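Local atomic coordinates of acyl-CoA dehydrogenase domain protein Tcur3483 (Thermomonospora curvata, PDB entry 6WY9), a protein that binds FAD and, as a member of the acyl-CoA dehydrogenase family, probably catalyses oxidation at a CH-CH group of its substrate. Residues 277-282 against 349-354; 299-304 against 341-346; 331-336 against 385-390. All blocks are in the same frame, centred on the assembly; numbering follows the deposited sequence.

Contact 1 (277-282 against 349-354)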
loop_
_atom_site.group_PDB
_atom_site.type_symbol
_atom_site.label_atom_id
_atom_site.label_comp_id
_atom_site.label_asym_id
_atom_site.label_seq_id
_atom_site.Cartn_x
_atom_site.Cartn_y
_atom_site.Cartn_z
ATOM N N GLU A 277 7.540 12.951 17.176
ATOM C CA GLU A 277 8.327 12.930 18.401
ATOM C C GLU A 277 7.456 13.060 19.640
ATOM O O GLU A 277 7.722 12.410 20.662
ATOM C CB GLU A 277 9.348 14.057 18.404
ATOM C CG GLU A 277 10.429 13.921 17.389
ATOM C CD GLU A 277 11.358 15.114 17.464
ATOM O OE1 GLU A 277 10.882 16.275 17.462
ATOM O OE2 GLU A 277 12.564 14.880 17.594
ATOM N N ASP A 278 6.469 13.961 19.606
ATOM C CA ASP A 278 5.635 14.145 20.783
ATOM C C ASP A 278 4.837 12.886 21.078
ATOM O O ASP A 278 4.619 12.535 22.248
ATOM C CB ASP A 278 4.689 15.320 20.581
ATOM C CG ASP A 278 5.407 16.650 20.501
ATOM O OD1 ASP A 278 6.563 16.798 20.977
ATOM O OD2 ASP A 278 4.771 17.562 19.937
ATOM N N VAL A 279 4.372 12.200 20.028
ATOM C CA VAL A 279 3.634 10.962 20.228
ATOM C C VAL A 279 4.539 9.885 20.822
ATOM O O VAL A 279 4.114 9.153 21.728
ATOM C CB VAL A 279 2.959 10.495 18.924
ATOM C CG1 VAL A 279 2.362 9.089 19.139
ATOM C CG2 VAL A 279 1.812 11.497 18.552
ATOM N N VAL A 280 5.791 9.764 20.339
ATOM C CA VAL A 280 6.740 8.837 20.972
ATOM C C VAL A 280 6.816 9.089 22.477
ATOM O O VAL A 280 6.727 8.154 23.284
ATOM C CB VAL A 280 8.139 8.923 20.320
ATOM C CG1 VAL A 280 9.164 8.012 21.072
ATOM C CG2 VAL A 280 8.076 8.469 18.874
ATOM N N ALA A 281 7.010 10.354 22.879
ATOM C CA ALA A 281 7.144 10.677 24.306
ATOM C C ALA A 281 5.869 10.332 25.074
ATOM O O ALA A 281 5.922 9.777 26.184
ATOM C CB ALA A 281 7.472 12.172 24.493
ATOM N N TRP A 282 4.712 10.686 24.502
ATOM C CA TRP A 282 3.424 10.388 25.121
ATOM C C TRP A 282 3.230 8.888 25.322
ATOM O O TRP A 282 2.805 8.446 26.403
ATOM C CB TRP A 282 2.313 10.968 24.243
ATOM C CG TRP A 282 0.891 10.619 24.613
ATOM C CD1 TRP A 282 0.053 11.307 25.473
ATOM C CD2 TRP A 282 0.136 9.530 24.100
ATOM N NE1 TRP A 282 -1.171 10.681 25.511
ATOM C CE2 TRP A 282 -1.147 9.599 24.672
ATOM C CE3 TRP A 282 0.429 8.482 23.218
ATOM C CZ2 TRP A 282 -2.158 8.659 24.376
ATOM C CZ3 TRP A 282 -0.559 7.561 22.924
ATOM C CH2 TRP A 282 -1.839 7.653 23.503
ATOM N N GLY A 349 -4.012 6.312 15.081
ATOM C CA GLY A 349 -4.175 4.967 15.625
ATOM C C GLY A 349 -3.418 4.780 16.932
ATOM O O GLY A 349 -3.953 4.229 17.899
ATOM N N ILE A 350 -2.171 5.265 16.991
ATOM C CA ILE A 350 -1.366 5.090 18.208
ATOM C C ILE A 350 -1.998 5.802 19.391
ATOM O O ILE A 350 -1.878 5.357 20.545
ATOM C CB ILE A 350 0.080 5.576 17.967
ATOM C CG1 ILE A 350 0.760 4.620 16.944
ATOM C CG2 ILE A 350 0.842 5.692 19.332
ATOM C CD1 ILE A 350 2.175 5.181 16.384
ATOM N N LEU A 351 -2.670 6.924 19.136
ATOM C CA LEU A 351 -3.312 7.666 20.202
ATOM C C LEU A 351 -4.524 6.946 20.785
ATOM O O LEU A 351 -5.018 7.378 21.828
ATOM C CB LEU A 351 -3.715 9.066 19.697
ATOM C CG LEU A 351 -2.570 10.018 19.344
ATOM C CD1 LEU A 351 -3.146 11.403 18.934
ATOM C CD2 LEU A 351 -1.673 10.215 20.553
ATOM N N GLY A 352 -5.004 5.865 20.169
ATOM C CA GLY A 352 -6.086 5.155 20.825
ATOM C C GLY A 352 -7.366 5.973 20.876
ATOM O O GLY A 352 -7.658 6.802 19.999
ATOM N N ALA A 353 -8.114 5.769 21.965
ATOM C CA ALA A 353 -9.426 6.380 22.116
ATOM C C ALA A 353 -9.351 7.911 22.048
ATOM O O ALA A 353 -10.284 8.555 21.558
ATOM C CB ALA A 353 -10.049 5.925 23.447
ATOM N N ALA A 354 -8.257 8.505 22.538
ATOM C CA ALA A 354 -8.089 9.954 22.441
ATOM C C ALA A 354 -7.818 10.438 21.011
ATOM O O ALA A 354 -7.960 11.635 20.738
ATOM C CB ALA A 354 -6.944 10.405 23.355
#
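Trp282 holds its CG anti to the backbone N (chi1 172°), and this sends the indole across to Leu351. With CG beside its own backbone N (chi1 -67°) and chi2 extended, Leu351 sets its CD2 branch over one face of the indole. There CD2 makes a CH-pi contact: it lies 3.7 Å from the centroid of the six-membered ring of Trp282, 11° off the ring normal. One backbone oxygen, Ile350 O, lies at the edge near the ring plane, 3.5 Å from Trp282 CZ3. Leu351 O stands above the plane, on the CD2 side, 3.6 Å from Trp282 CH2. One turn earlier on helix 263-286, Val279 adds its two methyls. Its CG1 touches Ile350 CG2 at 3.7 Å, and its CG2 faces Leu351 CD2 at 4.2 Å. The chain leaves helical geometry at Gly352, which has positive phi. Val365 of a later loop also packs on Trp282 and Leu351, while Ile350 reaches on to Trp293, Val294 and Leu298 of helix 292-321. Replacing Trp282 by an alanine removes the ring, and Leu351 CD2 would probably lose the face it packs on and be freer to turn. No hydrogen bond joins the two segments. The contact therefore rests on dispersion and CH-pi packing, and the C-terminal end of helix 326-350 is held against helix 263-286 by shape more than by polar pairing.

Contact 2 (299-304 against 341-346). With GOL (glycerol), chain I.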
loop_
_atom_site.group_PDB
_atom_site.type_symbol
_atom_site.label_atom_id
_atom_site.label_comp_id
_atom_site.label_asym_id
_atom_site.label_seq_id
_atom_site.Cartn_x
_atom_site.Cartn_y
_atom_site.Cartn_z
ATOM N N ALA A 299 8.269 2.955 13.722
ATOM C CA ALA A 299 9.446 2.669 12.877
ATOM C C ALA A 299 9.158 2.987 11.418
ATOM O O ALA A 299 9.981 3.625 10.743
ATOM C CB ALA A 299 9.878 1.194 13.013
ATOM N N ARG A 300 7.992 2.548 10.914
ATOM C CA ARG A 300 7.650 2.763 9.514
ATOM C C ARG A 300 7.460 4.243 9.221
ATOM O O ARG A 300 7.974 4.750 8.220
ATOM C CB ARG A 300 6.377 1.987 9.113
ATOM C CG ARG A 300 6.179 1.824 7.609
ATOM C CD ARG A 300 4.819 1.086 7.248
ATOM N NE ARG A 300 3.710 1.814 7.871
ATOM C CZ ARG A 300 3.194 2.939 7.385
ATOM N NH1 ARG A 300 3.663 3.451 6.234
ATOM N NH2 ARG A 300 2.220 3.576 8.037
ATOM N N THR A 301 6.795 4.973 10.126
ATOM C CA THR A 301 6.643 6.407 9.875
ATOM C C THR A 301 7.965 7.139 10.058
ATOM O O THR A 301 8.211 8.118 9.346
ATOM C CB THR A 301 5.534 7.030 10.737
ATOM O OG1 THR A 301 5.741 6.661 12.098
ATOM C CG2 THR A 301 4.155 6.535 10.281
ATOM N N TYR A 302 8.828 6.716 11.015
ATOM C CA TYR A 302 10.169 7.282 11.093
ATOM C C TYR A 302 10.896 7.170 9.731
ATOM O O TYR A 302 11.563 8.117 9.256
ATOM C CB TYR A 302 10.969 6.553 12.191
ATOM C CG TYR A 302 12.397 7.015 12.396
ATOM C CD1 TYR A 302 12.690 8.061 13.267
ATOM C CD2 TYR A 302 13.481 6.395 11.743
ATOM C CE1 TYR A 302 14.033 8.460 13.512
ATOM C CE2 TYR A 302 14.797 6.804 11.974
ATOM C CZ TYR A 302 15.078 7.846 12.847
ATOM O OH TYR A 302 16.412 8.239 13.075
ATOM N N ALA A 303 10.856 5.980 9.138
ATOM C CA ALA A 303 11.622 5.763 7.905
ATOM C C ALA A 303 11.073 6.622 6.767
ATOM O O ALA A 303 11.852 7.144 5.957
ATOM C CB ALA A 303 11.580 4.293 7.498
ATOM N N LYS A 304 9.751 6.773 6.706
ATOM C CA LYS A 304 9.129 7.558 5.633
ATOM C C LYS A 304 9.333 9.054 5.848
ATOM O O LYS A 304 9.508 9.801 4.872
ATOM C CB LYS A 304 7.643 7.220 5.514
ATOM C CG LYS A 304 7.384 5.803 4.873
ATOM C CD LYS A 304 5.922 5.647 4.517
ATOM C CE LYS A 304 5.556 6.550 3.335
ATOM N NZ LYS A 304 4.157 6.201 2.953
ATOM N N ILE A 341 -0.190 12.451 5.202
ATOM C CA ILE A 341 -1.438 11.732 5.474
ATOM C C ILE A 341 -1.162 10.365 6.116
ATOM O O ILE A 341 -1.876 9.941 7.035
ATOM C CB ILE A 341 -2.266 11.570 4.183
ATOM C CG1 ILE A 341 -2.865 12.897 3.726
ATOM C CG2 ILE A 341 -3.465 10.606 4.413
ATOM C CD1 ILE A 341 -3.392 12.767 2.270
ATOM N N ASP A 342 -0.197 9.615 5.581
ATOM C CA ASP A 342 0.171 8.329 6.197
ATOM C C ASP A 342 0.533 8.512 7.682
ATOM O O ASP A 342 0.045 7.789 8.560
ATOM C CB ASP A 342 1.349 7.747 5.398
ATOM C CG ASP A 342 1.785 6.365 5.870
ATOM O OD1 ASP A 342 1.160 5.735 6.763
ATOM O OD2 ASP A 342 2.820 5.925 5.325
ATOM N N VAL A 343 1.361 9.511 7.983
ATOM C CA VAL A 343 1.746 9.753 9.371
ATOM C C VAL A 343 0.531 10.186 10.221
ATOM O O VAL A 343 0.359 9.752 11.380
ATOM C CB VAL A 343 2.882 10.794 9.384
ATOM C CG1 VAL A 343 3.233 11.220 10.837
ATOM C CG2 VAL A 343 4.127 10.217 8.676
ATOM N N GLN A 344 -0.318 11.057 9.672
ATOM C CA GLN A 344 -1.527 11.441 10.391
ATOM C C GLN A 344 -2.381 10.227 10.723
ATOM O O GLN A 344 -2.871 10.109 11.846
ATOM C CB GLN A 344 -2.330 12.478 9.582
ATOM C CG GLN A 344 -1.631 13.866 9.590
ATOM C CD GLN A 344 -1.992 14.782 8.411
ATOM O OE1 GLN A 344 -2.843 14.443 7.578
ATOM N NE2 GLN A 344 -1.309 15.944 8.320
ATOM N N ARG A 345 -2.618 9.336 9.742
ATOM C CA ARG A 345 -3.437 8.148 10.002
ATOM C C ARG A 345 -2.807 7.309 11.088
ATOM O O ARG A 345 -3.480 6.833 12.003
ATOM C CB ARG A 345 -3.569 7.266 8.748
ATOM C CG ARG A 345 -4.489 7.804 7.640
ATOM C CD ARG A 345 -4.373 6.902 6.381
ATOM N NE ARG A 345 -4.765 5.502 6.642
ATOM C CZ ARG A 345 -5.294 4.730 5.702
ATOM N NH1 ARG A 345 -5.506 5.225 4.491
ATOM N NH2 ARG A 345 -5.609 3.478 5.948
ATOM N N THR A 346 -1.491 7.121 10.981
ATOM C CA THR A 346 -0.789 6.167 11.822
ATOM C C THR A 346 -0.704 6.662 13.264
ATOM O O THR A 346 -0.971 5.903 14.192
ATOM C CB THR A 346 0.609 5.906 11.245
ATOM O OG1 THR A 346 0.497 5.415 9.906
ATOM C CG2 THR A 346 1.347 4.871 12.107
HETATM C C1 GOL I . -0.281 2.135 10.246
HETATM O O1 GOL I . 0.911 1.533 9.711
HETATM C C2 GOL I . -1.402 2.197 9.170
HETATM O O2 GOL I . -2.343 1.198 9.321
HETATM C C3 GOL I . -2.069 3.584 9.382
HETATM O O3 GOL I . -3.336 3.607 8.722
#
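A salt-bridge network of Arg300, Lys304 and Asp342 joins two antiparallel helices of the C-terminal helical domain, 292-321 and 326-350. The axes of the two short segments approach to 10.2 Å at 160°. Arg300 grips the Asp342 carboxylate end-on with two nitrogens. NH1 of Arg300 binds Asp342 OD2 at 2.8 Å, and NH2 of Arg300 binds Asp342 OD1 at 2.7 Å. Both oxygens use their syn lone pairs, and the bonds are nearly straight. The guanidinium and carboxylate planes are 14° apart, nearly coplanar. Lys304 comes in roughly at a right angle, and its NZ meets Asp342 OD2 on the anti side at 2.7 Å. OD2 thus accepts two bonds. The two cations around one carboxylate would be expected to stabilise its charged form.

Beside the ion pairs, carbon atoms pack. Thr301 and Thr346 reach toward each other tip to tip, with Thr301 CG2 3.7 Å from Thr346 CB. Val343 CG2 flanks Thr301. The hydroxyl of Thr301 sits between the backbone N and the carbonyl carbon (chi1 51°) and bonds back to Asp297 O. Thr346 OG1 likewise turns to its own helix and donates to Asp342 O at 2.8 Å. A glycerol, probably from the crystallisation liquor, bridges the two helices: Arg300 NH2 donates to its O1 at 2.9 Å, and Arg345 NE donates to its O3.

The antiparallel pair belongs to the C-terminal helical bundle of the acyl-CoA dehydrogenase fold, where this network ties helix 292-321 to helix 326-350.

Contact 3 (331-336 against 385-390). With FDA (dihydroflavine-adenine dinucleotide), chain C.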
loop_
_atom_site.group_PDB
_atom_site.type_symbol
_atom_site.label_atom_id
_atom_site.label_comp_id
_atom_site.label_asym_id
_atom_site.label_seq_id
_atom_site.Cartn_x
_atom_site.Cartn_y
_atom_site.Cartn_z
ATOM N N ALA A 331 7.935 14.715 -7.852
ATOM C CA ALA A 331 8.101 13.504 -7.038
ATOM C C ALA A 331 8.156 13.866 -5.554
ATOM O O ALA A 331 7.531 13.208 -4.711
ATOM C CB ALA A 331 9.384 12.756 -7.462
ATOM N N THR A 332 8.888 14.931 -5.223
ATOM C CA THR A 332 9.048 15.290 -3.813
ATOM C C THR A 332 7.743 15.781 -3.212
ATOM O O THR A 332 7.413 15.440 -2.077
ATOM C CB THR A 332 10.089 16.388 -3.654
ATOM O OG1 THR A 332 11.336 15.927 -4.163
ATOM C CG2 THR A 332 10.249 16.742 -2.130
ATOM N N LYS A 333 7.009 16.623 -3.947
ATOM C CA LYS A 333 5.735 17.106 -3.408
ATOM C C LYS A 333 4.731 15.966 -3.284
ATOM O O LYS A 333 4.009 15.857 -2.277
ATOM C CB LYS A 333 5.217 18.248 -4.295
ATOM C CG LYS A 333 3.964 18.996 -3.823
ATOM C CD LYS A 333 2.698 18.191 -4.109
ATOM C CE LYS A 333 1.434 19.060 -3.940
ATOM N NZ LYS A 333 0.188 18.228 -4.133
ATOM N N ALA A 334 4.630 15.095 -4.289
ATOM C CA ALA A 334 3.624 14.046 -4.134
ATOM C C ALA A 334 4.006 13.096 -2.998
ATOM O O ALA A 334 3.152 12.701 -2.183
ATOM C CB ALA A 334 3.426 13.282 -5.453
ATOM N N TYR A 335 5.285 12.715 -2.920
ATOM C CA TYR A 335 5.715 11.835 -1.833
ATOM C C TYR A 335 5.476 12.494 -0.467
ATOM O O TYR A 335 4.905 11.870 0.450
ATOM C CB TYR A 335 7.207 11.468 -1.982
ATOM C CG TYR A 335 7.659 10.671 -0.766
ATOM C CD1 TYR A 335 7.189 9.370 -0.571
ATOM C CD2 TYR A 335 8.476 11.253 0.226
ATOM C CE1 TYR A 335 7.560 8.636 0.567
ATOM C CE2 TYR A 335 8.845 10.532 1.359
ATOM C CZ TYR A 335 8.374 9.234 1.537
ATOM O OH TYR A 335 8.728 8.515 2.681
ATOM N N GLY A 336 5.873 13.769 -0.324
ATOM C CA GLY A 336 5.772 14.409 0.992
ATOM C C GLY A 336 4.335 14.559 1.465
ATOM O O GLY A 336 3.990 14.167 2.588
ATOM N N GLY A 385 -0.533 21.808 -7.020
ATOM C CA GLY A 385 -0.260 20.700 -7.918
ATOM C C GLY A 385 -0.960 19.403 -7.515
ATOM O O GLY A 385 -0.833 18.937 -6.392
ATOM N N VAL A 386 -1.656 18.793 -8.457
ATOM C CA VAL A 386 -2.510 17.634 -8.216
ATOM C C VAL A 386 -1.649 16.378 -8.354
ATOM O O VAL A 386 -0.984 16.200 -9.383
ATOM C CB VAL A 386 -3.663 17.676 -9.231
ATOM C CG1 VAL A 386 -4.565 16.416 -9.228
ATOM C CG2 VAL A 386 -4.451 18.985 -9.031
ATOM N N ASN A 387 -1.621 15.509 -7.328
ATOM C CA ASN A 387 -0.583 14.480 -7.331
ATOM C C ASN A 387 -0.672 13.575 -8.570
ATOM O O ASN A 387 0.365 13.082 -9.038
ATOM C CB ASN A 387 -0.612 13.655 -6.023
ATOM C CG ASN A 387 -0.015 14.428 -4.841
ATOM O OD1 ASN A 387 0.353 15.623 -4.975
ATOM N ND2 ASN A 387 0.095 13.761 -3.695
ATOM N N GLU A 388 -1.878 13.333 -9.117
ATOM C CA GLU A 388 -1.961 12.567 -10.376
ATOM C C GLU A 388 -1.167 13.234 -11.503
ATOM O O GLU A 388 -0.502 12.563 -12.305
ATOM C CB GLU A 388 -3.420 12.407 -10.835
ATOM C CG GLU A 388 -4.187 11.322 -9.969
ATOM C CD GLU A 388 -4.941 11.942 -8.764
ATOM O OE1 GLU A 388 -4.504 13.016 -8.285
ATOM O OE2 GLU A 388 -5.976 11.359 -8.331
ATOM N N VAL A 389 -1.325 14.533 -11.637
ATOM C CA VAL A 389 -0.641 15.266 -12.696
ATOM C C VAL A 389 0.854 15.304 -12.413
ATOM O O VAL A 389 1.685 15.230 -13.333
ATOM C CB VAL A 389 -1.269 16.659 -12.819
ATOM C CG1 VAL A 389 -0.454 17.577 -13.766
ATOM C CG2 VAL A 389 -2.711 16.492 -13.310
ATOM N N LEU A 390 1.219 15.407 -11.135
ATOM C CA LEU A 390 2.637 15.364 -10.787
ATOM C C LEU A 390 3.250 14.014 -11.175
ATOM O O LEU A 390 4.363 13.957 -11.704
ATOM C CB LEU A 390 2.794 15.657 -9.292
ATOM C CG LEU A 390 2.367 17.098 -8.953
ATOM C CD1 LEU A 390 2.665 17.364 -7.461
ATOM C CD2 LEU A 390 3.034 18.142 -9.794
HETATM P PA FDA C . -10.447 19.164 -9.782
HETATM O O1A FDA C . -11.920 18.965 -9.949
HETATM O O2A FDA C . -9.638 19.826 -10.910
HETATM O O5B FDA C . -9.731 17.634 -9.664
HETATM C C5B FDA C . -10.343 16.961 -8.596
HETATM C C4B FDA C . -9.610 15.614 -8.448
HETATM O O4B FDA C . -9.636 14.988 -9.819
HETATM C C3B FDA C . -8.109 15.767 -8.198
HETATM O O3B FDA C . -7.802 15.829 -6.854
HETATM C C2B FDA C . -7.579 14.453 -8.743
HETATM O O2B FDA C . -7.913 13.280 -7.907
HETATM C C1B FDA C . -8.396 14.248 -10.056
HETATM N N9A FDA C . -7.726 14.708 -11.271
HETATM C C8A FDA C . -7.721 15.995 -11.844
HETATM N N7A FDA C . -7.058 16.035 -12.993
HETATM C C5A FDA C . -6.607 14.747 -13.189
HETATM C C6A FDA C . -5.826 14.189 -14.213
HETATM N N6A FDA C . -5.391 14.926 -15.253
HETATM N N1A FDA C . -5.496 12.879 -14.183
HETATM C C2A FDA C . -5.968 12.199 -13.098
HETATM N N3A FDA C . -6.714 12.594 -12.037
HETATM C C4A FDA C . -7.026 13.896 -12.131
HETATM N N1 FDA C . -6.465 27.976 -5.115
HETATM C C2 FDA C . -6.107 29.313 -5.388
HETATM O O2 FDA C . -6.212 29.767 -6.549
HETATM N N3 FDA C . -5.642 30.057 -4.310
HETATM C C4 FDA C . -5.522 29.569 -2.988
HETATM O O4 FDA C . -5.124 30.312 -2.101
HETATM C C4X FDA C . -5.913 28.197 -2.799
HETATM N N5 FDA C . -5.828 27.639 -1.522
HETATM C C5X FDA C . -6.622 26.561 -1.236
HETATM C C6 FDA C . -6.909 26.225 0.036
HETATM C C7 FDA C . -7.756 25.116 0.285
HETATM C C7M FDA C . -8.039 24.799 1.638
HETATM C C8 FDA C . -8.265 24.366 -0.709
HETATM C C8M FDA C . -9.139 23.203 -0.451
HETATM C C9 FDA C . -7.946 24.687 -2.017
HETATM C C9A FDA C . -7.139 25.790 -2.273
HETATM N N10 FDA C . -6.801 26.133 -3.593
HETATM C C10 FDA C . -6.380 27.448 -3.818
HETATM C "C1'" FDA C . -7.441 25.387 -4.713
HETATM C "C2'" FDA C . -6.543 24.229 -5.231
HETATM O "O2'" FDA C . -5.495 24.714 -5.924
HETATM C "C3'" FDA C . -7.534 23.356 -6.125
HETATM O "O3'" FDA C . -8.483 22.688 -5.318
HETATM C "C4'" FDA C . -6.754 22.383 -6.997
HETATM O "O4'" FDA C . -6.086 23.131 -7.954
HETATM C "C5'" FDA C . -7.746 21.334 -7.568
HETATM O "O5'" FDA C . -8.662 22.013 -8.376
HETATM P P FDA C . -10.165 21.425 -8.097
HETATM O O1P FDA C . -10.380 21.605 -6.673
HETATM O O2P FDA C . -11.089 22.093 -9.104
HETATM O O3P FDA C . -10.160 19.785 -8.351
#
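The flat amide of Asn387 lies with one face against Ala334, whose CB sits over it 3.7 Å from Asn387 CG. At the rim of the amide, Asn387 OD1 accepts a bond from Lys333 NZ at 2.7 Å, the donor tilted 25° from the carbonyl plane. The other end, ND2, bonds to Glu338 OE2 and Thr337 OG1, just beyond the helix segment. The amide is thus fixed at both ends, which settles its rotation.

Lys333 starts with CG anti to the backbone N and bends at chi2 (-78°), which carries its amine to the loop before helix 387-399. There NZ of Lys333 also donates to Gly385 O at 2.6 Å, almost in line with the carbonyl. Asn380 O and Ala383 O bond to the same amine, whose three N-H groups are shared among four acceptors. The buried ammonium is therefore held mainly by backbone carbonyls, which would help to balance its charge. The aliphatic part of Lys333 is crossed at about a right angle by Leu390, with Leu390 CD1 a tight 3.5 Å from Lys333 CD. Gly385 has a positive phi, and a side chain at these backbone angles would strike the preceding carbonyl oxygen.

On its far side the same helix start meets the bound reduced FAD. The adenine has Glu388 CB and Val389 CG2 over one face; CB of Glu388 is 3.4 Å from C2A of the cofactor. The cofactor's ribose hydroxyl O2B donates to Glu388 OE2 at 2.8 Å, and Val386 CG1 packs on the same sugar. Polar side chains of a neighbouring subunit also bond the Glu388 carboxylate.

This places Lys333 and Asn387 in a second shell, behind the adenosine end of the FAD site of an acyl-CoA dehydrogenase.

Overall arrangement
After the N-terminal helices, the strands of the middle domain and helix 250-260, the chain runs through helix 263-286, then 292-321, and returns along 326-350. All three contacts use this last helix. Contact 1 closes the longer loop, from 277-282 to 349-354. Contact 2 closes a shorter one inside it, from 299-304 to 341-346. Contact 3 starts at 331-336, within both loops, and ends beyond them at 385-390, so it crosses each. Contacts 2 and 3 touch through a probable hydrogen bond between Lys304 O and Tyr335 OH. Contacts 1 and 3 lie about 28 Å apart, centre to centre. Together the three contacts tie the far end of the helical bundle to the FAD-binding helix 387-399.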